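PDB 5VUG: uncharacterized protein Rv2277c, which is uncharacterised but carries a TIM-barrel glycerophosphodiester phosphodiesterase domain and therefore probably hydrolyses phosphoric diesters. Local coordinates for residues 13-18 and 32-37; 21-24 and 28-31; 53-58 and 75-80; 111-116 and 139-144; 177-182 and 200-205. All coordinates share one frame; numbering follows the deposited sequence.

Interaction 1: 13-18 and 32-37; sequences IVAHRA and TNAVAA
A15 and A34 meet where the first strand of a TIM barrel lies against its following helix, within the beta-alpha-beta unit made by strand 12-16, helix 28-36 and strand 41-48. The apolar part is small: the methyl CB of A15 stands 3.9 Å from CB of A34, and both residues are buried. With single methyls on both sides the backbones can come close, the CA atoms of A18 and A34 being 6.3 Å apart. M42 of the neighbouring strand also packs on A34, and P273 of helix 273-277 touches A15.

A second contact pairs methyl with backbone. CB of A34 lies 3.8 Å from the carbonyl O of A18, in the turn, a van der Waals approach with no polar bond between the two segments.

Backbone bonds shape the strand side. A15 joins G41 and W43, while V14 joins V268 and V270, so the strand runs between two parallel neighbours. A type II beta turn runs from A15 to A18, with H16 and R17 at its corners. Their side chains have other partners: H16 bonds to D271 and to a bound glycerol, and R17 forms a salt bridge with E25. CG of R17 sits 3.8 Å above the centre of one face of the H16 imidazole, and the turn is closed by A18 N donating to A15 O at 3.2 Å.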
# COMPACT_ATOMS: atom_id res chain seq x y z
N ILE A 13 21.17 20.39 3.14
CA ILE A 13 21.20 20.12 1.70
C ILE A 13 22.25 19.04 1.44
O ILE A 13 23.44 19.27 1.66
CB ILE A 13 21.51 21.38 0.90
CG1 ILE A 13 20.51 22.50 1.23
CG2 ILE A 13 21.52 21.06 -0.60
CD1 ILE A 13 19.06 22.14 0.98
N VAL A 14 21.81 17.88 0.94
CA VAL A 14 22.71 16.75 0.70
C VAL A 14 22.80 16.52 -0.81
O VAL A 14 21.78 16.33 -1.47
CB VAL A 14 22.25 15.48 1.44
CG1 VAL A 14 23.19 14.31 1.16
CG2 VAL A 14 22.15 15.74 2.95
N ALA A 15 24.02 16.53 -1.35
CA ALA A 15 24.23 16.40 -2.79
C ALA A 15 24.09 14.94 -3.22
O ALA A 15 24.94 14.11 -2.89
CB ALA A 15 25.59 16.96 -3.20
N HIS A 16 23.05 14.64 -3.99
CA HIS A 16 22.77 13.27 -4.40
C HIS A 16 23.75 12.81 -5.48
O HIS A 16 23.77 13.37 -6.58
CB HIS A 16 21.35 13.20 -4.95
CG HIS A 16 20.91 11.81 -5.30
ND1 HIS A 16 20.16 11.53 -6.42
CD2 HIS A 16 21.09 10.63 -4.66
CE1 HIS A 16 19.91 10.23 -6.47
NE2 HIS A 16 20.47 9.66 -5.41
N ARG A 17 24.54 11.77 -5.17
CA ARG A 17 25.62 11.31 -6.05
C ARG A 17 26.57 12.46 -6.38
O ARG A 17 27.07 12.58 -7.50
CB ARG A 17 25.10 10.65 -7.34
CG ARG A 17 23.92 9.71 -7.16
CD ARG A 17 23.48 9.23 -8.53
NE ARG A 17 22.19 8.56 -8.48
CZ ARG A 17 21.35 8.51 -9.50
NH1 ARG A 17 20.19 7.88 -9.37
NH2 ARG A 17 21.67 9.08 -10.66
N ALA A 18 26.81 13.32 -5.38
CA ALA A 18 27.64 14.51 -5.50
C ALA A 18 27.02 15.58 -6.40
O ALA A 18 27.72 16.51 -6.81
CB ALA A 18 29.09 14.20 -5.91
N THR A 32 33.82 18.49 -5.50
CA THR A 32 34.42 19.79 -5.22
C THR A 32 33.43 20.91 -5.50
O THR A 32 33.32 21.88 -4.72
CB THR A 32 35.68 19.97 -6.06
OG1 THR A 32 36.65 18.97 -5.71
CG2 THR A 32 36.30 21.35 -5.85
N ASN A 33 32.70 20.81 -6.61
CA ASN A 33 31.73 21.84 -6.94
C ASN A 33 30.57 21.84 -5.97
O ASN A 33 30.05 22.92 -5.64
CB ASN A 33 31.26 21.67 -8.39
CG ASN A 33 32.22 22.31 -9.38
OD1 ASN A 33 33.02 21.63 -10.02
ND2 ASN A 33 32.14 23.61 -9.50
N ALA A 34 30.16 20.67 -5.47
CA ALA A 34 29.07 20.60 -4.50
C ALA A 34 29.46 21.28 -3.19
O ALA A 34 28.67 22.04 -2.62
CB ALA A 34 28.66 19.15 -4.27
N VAL A 35 30.68 21.02 -2.69
CA VAL A 35 31.18 21.74 -1.52
C VAL A 35 31.12 23.24 -1.76
O VAL A 35 30.64 24.00 -0.91
CB VAL A 35 32.60 21.28 -1.15
CG1 VAL A 35 33.14 22.09 0.02
CG2 VAL A 35 32.64 19.79 -0.83
N ALA A 36 31.60 23.69 -2.92
CA ALA A 36 31.62 25.12 -3.24
C ALA A 36 30.22 25.71 -3.30
O ALA A 36 30.05 26.92 -3.06
CB ALA A 36 32.36 25.34 -4.56
N ALA A 37 29.21 24.89 -3.63
CA ALA A 37 27.82 25.32 -3.66
C ALA A 37 27.16 25.31 -2.29
O ALA A 37 25.96 25.58 -2.19
CB ALA A 37 27.01 24.47 -4.64

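Interaction 2: 21-24 and 28-31; sequences RDFP and VLAI
The phenyl ring of F23 meets the start of helix 28-36 obliquely, with CA of A30 and CD2 of L29 approaching it neither squarely over a face nor squarely at an edge. Its CD1 is 4.0 Å from CD2 of L29, and the two side chains cross at about a right angle. CG of F23 stands beside its own backbone N (chi1 -66°), and this rotation brings the ring to CD2 of L29 while CB stays against A30, 3.8 Å from that residue's CB. Y99 packs on both F23 and L29 and extends the apolar patch.

The backbone comes nearer still at P24. Its carbonyl O lies only 3.2 Å from CB of A30, a snug fit in which the alanine methyl touches backbone. The same oxygen accepts a hydrogen bond from OG1 of T27, and T27 OG1 in turn is bonded to A30 N, so one threonine hydroxyl ties the loop to the first helical turn. D22 bonds to S272 and L274.

Across the two segments the contact is thus purely van der Waals and sets little direction by itself; the polar relay through T27 probably fixes how the loop folds back on its helix.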
# COMPACT_ATOMS: atom_id res chain seq x y z
N ARG A 21 22.86 16.37 -11.36
CA ARG A 21 22.37 17.28 -12.40
C ARG A 21 23.44 18.28 -12.83
O ARG A 21 23.48 18.67 -14.01
CB ARG A 21 21.12 18.01 -11.89
CG ARG A 21 20.59 19.08 -12.81
CD ARG A 21 20.10 18.51 -14.12
NE ARG A 21 19.02 19.33 -14.68
CZ ARG A 21 19.20 20.52 -15.26
NH1 ARG A 21 20.41 21.05 -15.36
NH2 ARG A 21 18.15 21.18 -15.74
N ASP A 22 24.30 18.70 -11.92
CA ASP A 22 25.22 19.81 -12.18
C ASP A 22 26.52 19.38 -12.85
O ASP A 22 27.06 20.12 -13.68
CB ASP A 22 25.56 20.52 -10.86
CG ASP A 22 24.36 21.20 -10.23
OD1 ASP A 22 23.33 21.42 -10.91
OD2 ASP A 22 24.44 21.53 -9.03
N PHE A 23 27.07 18.23 -12.46
CA PHE A 23 28.36 17.74 -12.94
C PHE A 23 28.30 16.23 -12.94
O PHE A 23 27.42 15.64 -12.30
CB PHE A 23 29.50 18.21 -12.02
CG PHE A 23 29.71 19.70 -12.04
CD1 PHE A 23 30.53 20.27 -13.01
CD2 PHE A 23 29.08 20.51 -11.12
CE1 PHE A 23 30.71 21.64 -13.04
CE2 PHE A 23 29.25 21.89 -11.15
CZ PHE A 23 30.08 22.45 -12.10
N PRO A 24 29.23 15.55 -13.66
CA PRO A 24 29.20 14.08 -13.71
C PRO A 24 29.12 13.45 -12.32
O PRO A 24 29.95 13.74 -11.45
CB PRO A 24 30.52 13.73 -14.40
CG PRO A 24 30.72 14.90 -15.35
CD PRO A 24 30.26 16.11 -14.56
N VAL A 28 35.19 13.46 -8.47
CA VAL A 28 35.81 14.49 -7.63
C VAL A 28 35.42 15.89 -8.12
O VAL A 28 35.16 16.79 -7.31
CB VAL A 28 37.33 14.29 -7.51
CG1 VAL A 28 38.00 15.51 -6.85
CG2 VAL A 28 37.62 13.00 -6.73
N LEU A 29 35.34 16.09 -9.44
CA LEU A 29 34.87 17.38 -9.95
C LEU A 29 33.51 17.74 -9.37
O LEU A 29 33.30 18.86 -8.88
CB LEU A 29 34.83 17.39 -11.49
CG LEU A 29 34.34 18.72 -12.11
CD1 LEU A 29 35.30 19.84 -11.78
CD2 LEU A 29 34.15 18.62 -13.62
N ALA A 30 32.58 16.78 -9.37
CA ALA A 30 31.26 17.05 -8.82
C ALA A 30 31.32 17.32 -7.32
O ALA A 30 30.67 18.25 -6.82
CB ALA A 30 30.31 15.89 -9.11
N ILE A 31 32.09 16.51 -6.58
CA ILE A 31 32.22 16.69 -5.13
C ILE A 31 32.74 18.08 -4.82
O ILE A 31 32.20 18.79 -3.96
CB ILE A 31 33.13 15.61 -4.52
CG1 ILE A 31 32.47 14.22 -4.60
CG2 ILE A 31 33.47 15.96 -3.06
CD1 ILE A 31 33.44 13.06 -4.37

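Interaction 3: 53-58 and 75-80; sequences VPVLYR and KTVQQL
V53 and V77 face one another in the TIM-barrel domain, where strand 54-56, paired antiparallel with strand 41-48, receives the short helix 77-80, which opens with a capping box. V53 lies just before the strand. The two valines cross obliquely and mesh by their branches: CG1 of V53 lies 3.9 Å from CG2 of V77, CG2 of V53 is equally far from CG1 of V77, and their CB atoms are also 3.9 Å apart. V77 makes this double fit with CG1 wedged between its own backbone N and carbonyl carbon (chi1 67°), leaving CG2 anti to N and turned to V53.

That same CG2 also reaches the strand proper, touching CG1 of V55 at 4.0 Å. V55 points its other branch at the next helical turn, where its CG2 approaches CD1 of L80 at 4.2 Å with the two side chains nearly perpendicular. L80 therefore closes the buried end of a row that begins at the partly exposed V53. Of the intervening strand residues, P54 packs on helices 109-114 and 134-145, L56 on 109-114.

In the capping box the helix start is fixed, with D51 taking V77 N as well. Q79 N donates to T76 OG1 at 3.1 Å, and T76 N returns a 3.0 Å bond to Q79 OE1, entering 34° from the plane of that carbonyl.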
# COMPACT_ATOMS: atom_id res chain seq x y z
N VAL A 53 39.45 -2.29 -3.81
CA VAL A 53 39.50 -0.86 -3.50
C VAL A 53 38.11 -0.28 -3.73
O VAL A 53 37.60 -0.33 -4.86
CB VAL A 53 40.55 -0.13 -4.32
CG1 VAL A 53 40.55 1.36 -3.96
CG2 VAL A 53 41.92 -0.75 -4.11
N PRO A 54 37.46 0.29 -2.71
CA PRO A 54 36.18 0.96 -2.95
C PRO A 54 36.36 2.15 -3.88
O PRO A 54 37.30 2.93 -3.74
CB PRO A 54 35.74 1.41 -1.54
CG PRO A 54 36.45 0.44 -0.62
CD PRO A 54 37.80 0.20 -1.28
N VAL A 55 35.45 2.26 -4.85
CA VAL A 55 35.40 3.35 -5.82
C VAL A 55 33.97 3.88 -5.86
O VAL A 55 33.03 3.25 -5.36
CB VAL A 55 35.86 2.91 -7.24
CG1 VAL A 55 37.30 2.41 -7.22
CG2 VAL A 55 34.92 1.85 -7.83
N LEU A 56 33.79 5.06 -6.45
CA LEU A 56 32.47 5.67 -6.57
C LEU A 56 31.89 5.34 -7.94
O LEU A 56 32.48 5.70 -8.97
CB LEU A 56 32.50 7.18 -6.38
CG LEU A 56 33.08 7.72 -5.07
CD1 LEU A 56 32.72 9.19 -4.93
CD2 LEU A 56 32.55 6.91 -3.86
N TYR A 57 30.76 4.64 -7.96
CA TYR A 57 30.07 4.30 -9.20
C TYR A 57 28.69 3.78 -8.84
O TYR A 57 28.55 2.94 -7.95
CB TYR A 57 30.85 3.29 -10.05
CG TYR A 57 30.29 3.22 -11.45
CD1 TYR A 57 30.47 4.28 -12.34
CD2 TYR A 57 29.55 2.13 -11.87
CE1 TYR A 57 29.95 4.24 -13.61
CE2 TYR A 57 29.01 2.09 -13.16
CZ TYR A 57 29.21 3.16 -14.01
OH TYR A 57 28.69 3.19 -15.29
N ARG A 58 27.65 4.29 -9.51
CA ARG A 58 26.27 3.92 -9.18
C ARG A 58 25.69 2.80 -10.06
O ARG A 58 25.11 1.85 -9.52
CB ARG A 58 25.37 5.16 -9.15
CG ARG A 58 23.89 4.91 -8.95
CD ARG A 58 23.09 4.91 -10.23
NE ARG A 58 23.31 6.09 -11.09
CZ ARG A 58 22.78 6.19 -12.30
NH1 ARG A 58 22.01 5.22 -12.76
NH2 ARG A 58 23.01 7.25 -13.06
N LYS A 75 37.11 -5.16 -12.99
CA LYS A 75 38.29 -4.38 -13.30
C LYS A 75 39.05 -4.05 -12.02
O LYS A 75 38.46 -3.90 -10.95
CB LYS A 75 37.93 -3.07 -14.02
CG LYS A 75 37.19 -3.26 -15.35
CD LYS A 75 37.22 -1.99 -16.19
CE LYS A 75 36.41 -2.13 -17.48
NZ LYS A 75 36.89 -3.23 -18.37
N THR A 76 40.37 -3.94 -12.14
CA THR A 76 41.20 -3.46 -11.05
C THR A 76 41.00 -1.96 -10.88
O THR A 76 40.49 -1.27 -11.77
CB THR A 76 42.67 -3.69 -11.38
OG1 THR A 76 43.01 -2.90 -12.53
CG2 THR A 76 42.92 -5.15 -11.70
N VAL A 77 41.41 -1.44 -9.72
CA VAL A 77 41.28 -0.01 -9.49
C VAL A 77 42.11 0.78 -10.51
O VAL A 77 41.69 1.85 -10.96
CB VAL A 77 41.63 0.36 -8.03
CG1 VAL A 77 43.09 0.12 -7.74
CG2 VAL A 77 41.25 1.81 -7.74
N GLN A 78 43.28 0.27 -10.88
CA GLN A 78 44.08 0.96 -11.88
C GLN A 78 43.33 1.08 -13.20
O GLN A 78 43.34 2.14 -13.84
CB GLN A 78 45.43 0.26 -12.07
CG GLN A 78 46.36 0.96 -13.04
CD GLN A 78 47.75 0.35 -13.07
OE1 GLN A 78 48.14 -0.39 -12.17
NE2 GLN A 78 48.51 0.65 -14.12
N GLN A 79 42.62 0.02 -13.60
CA GLN A 79 41.81 0.06 -14.81
C GLN A 79 40.63 1.01 -14.67
O GLN A 79 40.31 1.75 -15.61
CB GLN A 79 41.34 -1.35 -15.17
CG GLN A 79 42.48 -2.26 -15.57
CD GLN A 79 42.09 -3.71 -15.66
OE1 GLN A 79 41.14 -4.15 -15.02
NE2 GLN A 79 42.83 -4.47 -16.45
N LEU A 80 39.95 0.99 -13.52
CA LEU A 80 38.78 1.84 -13.31
C LEU A 80 39.16 3.31 -13.36
O LEU A 80 38.41 4.13 -13.91
CB LEU A 80 38.12 1.51 -11.98
CG LEU A 80 37.45 0.14 -11.92
CD1 LEU A 80 37.27 -0.33 -10.49
CD2 LEU A 80 36.13 0.19 -12.64

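Interaction 4: 111-116 and 139-144; sequences QAIGAT and AQVLTR
Within 111-116, I113 alone touches 139-144, joining helices 109-114 and 134-145, two successive outer helices of the TIM barrel with strand 121-125 between them in the chain. Its terminal CD1 does all the touching, pushed between two residues of the facing helix: CG1 of V141 at 3.9 Å and CD2 of L142 at 4.0 Å. I113 and V141 lie alongside one another, running opposite ways, whereas I113 and L142 meet at about a right angle. The isoleucine chain is extended beyond its first bond (chi2 165°), which carries CD1 across the gap, and the CA atoms of I113 and L142 are still 8.9 Å apart. All three residues are buried. L122 beneath I113 and L124 beneath L142 continue the packing down to the sheet, and P54 of strand 54-56 touches V141.

The side turned to solvent carries Q111, G114, Q140, T143 and R144. R144 forms a salt bridge through NH1 with E110 OE1, linking the two helices.

T143 within its helix, and T116 just after the end of helix 109-114, each bond back to a backbone carbonyl. T143 OG1 donates to A139 O at 3.0 Å, coming from above the carbonyl plane, with T143 N reaching that oxygen from the other face. R150 NH1 bonds to the hydroxyl of T116. T116 OG1 and T116 N both arrive at I113 O from the same face, the hydroxyl at 2.8 Å.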
# COMPACT_ATOMS: atom_id res chain seq x y z
N GLN A 111 39.90 8.90 -2.26
CA GLN A 111 40.04 10.21 -2.90
C GLN A 111 38.84 11.09 -2.63
O GLN A 111 38.98 12.30 -2.39
CB GLN A 111 40.21 10.05 -4.41
CG GLN A 111 41.60 9.64 -4.88
CD GLN A 111 41.64 9.29 -6.36
OE1 GLN A 111 40.74 8.62 -6.88
NE2 GLN A 111 42.68 9.74 -7.04
N ALA A 112 37.64 10.52 -2.72
CA ALA A 112 36.41 11.27 -2.47
C ALA A 112 36.38 11.82 -1.05
O ALA A 112 36.02 12.99 -0.83
CB ALA A 112 35.21 10.37 -2.70
N ILE A 113 36.75 11.00 -0.06
CA ILE A 113 36.81 11.45 1.32
C ILE A 113 37.75 12.64 1.45
O ILE A 113 37.42 13.65 2.09
CB ILE A 113 37.22 10.29 2.25
CG1 ILE A 113 36.11 9.24 2.30
CG2 ILE A 113 37.57 10.79 3.65
CD1 ILE A 113 36.53 7.93 2.87
N GLY A 114 38.92 12.55 0.82
CA GLY A 114 39.89 13.63 0.87
C GLY A 114 39.44 14.90 0.18
O GLY A 114 39.96 15.98 0.50
N ALA A 115 38.49 14.80 -0.75
CA ALA A 115 37.96 15.96 -1.45
C ALA A 115 36.83 16.64 -0.68
O ALA A 115 36.23 17.58 -1.20
CB ALA A 115 37.45 15.57 -2.84
N THR A 116 36.54 16.18 0.54
CA THR A 116 35.50 16.81 1.32
C THR A 116 36.10 17.39 2.60
O THR A 116 37.10 16.88 3.11
CB THR A 116 34.37 15.83 1.69
OG1 THR A 116 34.91 14.73 2.45
CG2 THR A 116 33.69 15.29 0.44
N ALA A 139 34.63 -0.52 5.25
CA ALA A 139 34.99 -0.36 6.65
C ALA A 139 36.48 -0.09 6.82
O ALA A 139 36.87 0.77 7.61
CB ALA A 139 34.57 -1.60 7.45
N GLN A 140 37.32 -0.79 6.06
CA GLN A 140 38.76 -0.61 6.19
C GLN A 140 39.19 0.79 5.76
O GLN A 140 40.03 1.40 6.44
CB GLN A 140 39.49 -1.69 5.40
CG GLN A 140 39.38 -3.06 6.05
CD GLN A 140 39.96 -4.16 5.19
OE1 GLN A 140 41.15 -4.11 4.83
NE2 GLN A 140 39.14 -5.14 4.84
N VAL A 141 38.64 1.30 4.66
CA VAL A 141 38.95 2.68 4.25
C VAL A 141 38.49 3.66 5.32
O VAL A 141 39.23 4.58 5.69
CB VAL A 141 38.32 3.01 2.89
CG1 VAL A 141 38.44 4.52 2.62
CG2 VAL A 141 38.98 2.23 1.77
N LEU A 142 37.26 3.50 5.81
CA LEU A 142 36.76 4.45 6.80
C LEU A 142 37.59 4.42 8.07
O LEU A 142 37.82 5.47 8.69
CB LEU A 142 35.29 4.16 7.11
CG LEU A 142 34.35 4.46 5.95
CD1 LEU A 142 32.93 4.05 6.31
CD2 LEU A 142 34.41 5.94 5.55
N THR A 143 38.07 3.23 8.47
CA THR A 143 38.91 3.11 9.66
C THR A 143 40.25 3.79 9.45
O THR A 143 40.70 4.58 10.30
CB THR A 143 39.14 1.63 9.98
OG1 THR A 143 37.92 1.01 10.40
CG2 THR A 143 40.18 1.48 11.09
N ARG A 144 40.91 3.49 8.34
CA ARG A 144 42.26 3.99 8.11
C ARG A 144 42.28 5.50 7.86
O ARG A 144 43.22 6.18 8.28
CB ARG A 144 42.91 3.24 6.95
CG ARG A 144 44.38 3.55 6.77
CD ARG A 144 45.02 2.60 5.79
NE ARG A 144 44.10 2.25 4.71
CZ ARG A 144 43.81 3.06 3.70
NH1 ARG A 144 44.37 4.26 3.63
NH2 ARG A 144 42.96 2.67 2.76

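Interaction 5: 177-182 and 200-205; sequences DVTRQR and KWAGFE
Helix 176-189 and the strand that follows it, 201-205, form an alpha-beta step of the TIM barrel, and T179 and R180 of the helix pack on A202, G203 and F204 of the strand. The axes of 177-182 and 201-205 approach to 8.4 Å and cross at -65°. T179 is directed toward the strand: its OG1 lies 3.4 Å from CB of A202, and its CG2 is 3.6 Å from the carbonyl O of G203. One water spans the interface, donating to T179 OG1 at 2.7 Å and accepting a weak bond from G203 N. T179 OG1 is also bonded to E174.

The aliphatic stem of R180 crosses the F204 side chain at a slant, with CB and CG of R180 each 4.1 Å from CE1 of F204. The guanidinium does not stack on that ring; the planes are 63° apart. A bend at chi3 (53°) turns it aside to D177, where R180 NH2 donates to D177 OD1 at 2.9 Å in a salt bridge, from above the carboxylate plane. The same guanidinium reaches the second subunit, with a salt bridge to E214 and a hydrogen bond to S223 there.

R180 thus divides its roles, hydrocarbon toward the strand and charge toward the dimer interface. With both D177 and E214 of the second subunit nearby, its positive charge is probably well compensated despite burial.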
# COMPACT_ATOMS: atom_id res chain seq x y z
N ASP A 177 13.73 -1.57 4.87
CA ASP A 177 12.56 -2.36 5.25
C ASP A 177 11.86 -1.78 6.48
O ASP A 177 10.63 -1.69 6.53
CB ASP A 177 12.93 -3.81 5.53
CG ASP A 177 13.27 -4.60 4.27
OD1 ASP A 177 12.92 -4.16 3.16
OD2 ASP A 177 13.87 -5.69 4.40
N VAL A 178 12.64 -1.41 7.50
CA VAL A 178 12.05 -0.91 8.74
C VAL A 178 11.48 0.49 8.54
O VAL A 178 10.35 0.79 8.97
CB VAL A 178 13.08 -0.96 9.88
CG1 VAL A 178 12.53 -0.27 11.13
CG2 VAL A 178 13.45 -2.41 10.19
N THR A 179 12.24 1.38 7.90
CA THR A 179 11.75 2.72 7.61
C THR A 179 10.44 2.67 6.84
O THR A 179 9.46 3.36 7.19
CB THR A 179 12.80 3.49 6.81
OG1 THR A 179 13.97 3.69 7.61
CG2 THR A 179 12.25 4.85 6.35
N ARG A 180 10.39 1.85 5.79
CA ARG A 180 9.18 1.75 4.97
C ARG A 180 8.00 1.22 5.77
O ARG A 180 6.87 1.70 5.62
CB ARG A 180 9.43 0.84 3.75
CG ARG A 180 8.27 0.82 2.74
CD ARG A 180 8.53 -0.14 1.56
NE ARG A 180 8.87 -1.47 2.05
CZ ARG A 180 10.08 -2.02 1.97
NH1 ARG A 180 11.08 -1.39 1.34
NH2 ARG A 180 10.29 -3.22 2.50
N GLN A 181 8.24 0.21 6.62
CA GLN A 181 7.17 -0.33 7.46
C GLN A 181 6.60 0.74 8.38
O GLN A 181 5.38 0.87 8.52
CB GLN A 181 7.72 -1.49 8.28
CG GLN A 181 6.66 -2.16 9.13
CD GLN A 181 5.72 -2.99 8.28
OE1 GLN A 181 6.14 -3.95 7.63
NE2 GLN A 181 4.45 -2.62 8.27
N ARG A 182 7.48 1.52 9.03
CA ARG A 182 7.00 2.54 9.95
C ARG A 182 6.22 3.62 9.21
O ARG A 182 5.17 4.07 9.68
CB ARG A 182 8.17 3.14 10.74
CG ARG A 182 7.70 3.84 12.01
CD ARG A 182 8.83 4.49 12.81
NE ARG A 182 9.82 3.53 13.32
CZ ARG A 182 11.02 3.33 12.79
NH1 ARG A 182 11.38 4.01 11.70
NH2 ARG A 182 11.85 2.45 13.33
N LYS A 200 19.33 6.83 14.83
CA LYS A 200 19.61 6.40 13.47
C LYS A 200 19.10 7.40 12.44
O LYS A 200 18.08 8.07 12.66
CB LYS A 200 18.94 5.06 13.19
CG LYS A 200 19.46 3.92 14.02
CD LYS A 200 20.28 3.02 13.16
CE LYS A 200 20.89 1.90 13.95
NZ LYS A 200 22.15 1.48 13.29
N TRP A 201 19.80 7.47 11.31
CA TRP A 201 19.27 8.11 10.12
C TRP A 201 18.28 7.19 9.42
O TRP A 201 18.47 5.97 9.36
CB TRP A 201 20.40 8.41 9.12
CG TRP A 201 21.08 9.72 9.35
CD1 TRP A 201 22.25 9.93 10.01
CD2 TRP A 201 20.62 11.01 8.92
NE1 TRP A 201 22.56 11.27 10.02
CE2 TRP A 201 21.58 11.96 9.36
CE3 TRP A 201 19.49 11.47 8.21
CZ2 TRP A 201 21.44 13.33 9.11
CZ3 TRP A 201 19.36 12.83 7.97
CH2 TRP A 201 20.33 13.75 8.42
N ALA A 202 17.21 7.78 8.89
CA ALA A 202 16.28 7.09 8.01
C ALA A 202 15.96 8.01 6.85
O ALA A 202 16.02 9.23 6.99
CB ALA A 202 14.98 6.74 8.74
N GLY A 203 15.63 7.43 5.69
CA GLY A 203 15.30 8.23 4.53
C GLY A 203 14.27 7.55 3.65
O GLY A 203 14.10 6.33 3.67
N PHE A 204 13.55 8.37 2.88
CA PHE A 204 12.58 7.85 1.92
C PHE A 204 12.18 8.98 1.00
O PHE A 204 12.23 10.15 1.40
CB PHE A 204 11.33 7.28 2.60
CG PHE A 204 10.71 6.14 1.85
CD1 PHE A 204 11.24 4.86 1.94
CD2 PHE A 204 9.58 6.34 1.07
CE1 PHE A 204 10.66 3.80 1.25
CE2 PHE A 204 8.99 5.28 0.38
CZ PHE A 204 9.54 4.01 0.48
N GLU A 205 11.79 8.63 -0.23
CA GLU A 205 11.29 9.59 -1.21
C GLU A 205 10.08 10.35 -0.69
O GLU A 205 9.25 9.81 0.05
CB GLU A 205 10.87 8.86 -2.49
CG GLU A 205 12.00 8.45 -3.43
CD GLU A 205 12.79 7.23 -2.97
OE1 GLU A 205 12.45 6.61 -1.95
OE2 GLU A 205 13.78 6.90 -3.66
O HOH W 1 16.25 4.21 6.23

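Interactions 1 and 2 share helix 28-36, and interaction 2 is nested within the loop that interaction 1 closes; their centres are 8 Å apart, and N33 CB touches F23 CE2 at 3.4 Å. I31 carries the packing onward, its CD1 lying 3.6 Å from A112 CB of interaction 4 and 4.0 Å from L56 CD1 of interaction 3. Interactions 3 and 4 meet directly through L56 and A112. Interaction 5 stands on the other side of the chain's centre from interactions 1, 2 and 3. H16 of interaction 1 hydrogen-bonds a glycerol, probably from the crystallisation liquor; the side chain of A15 is about 13 Å from a calcium ion, and G203 of interaction 5 about 8 Å from a glycerol.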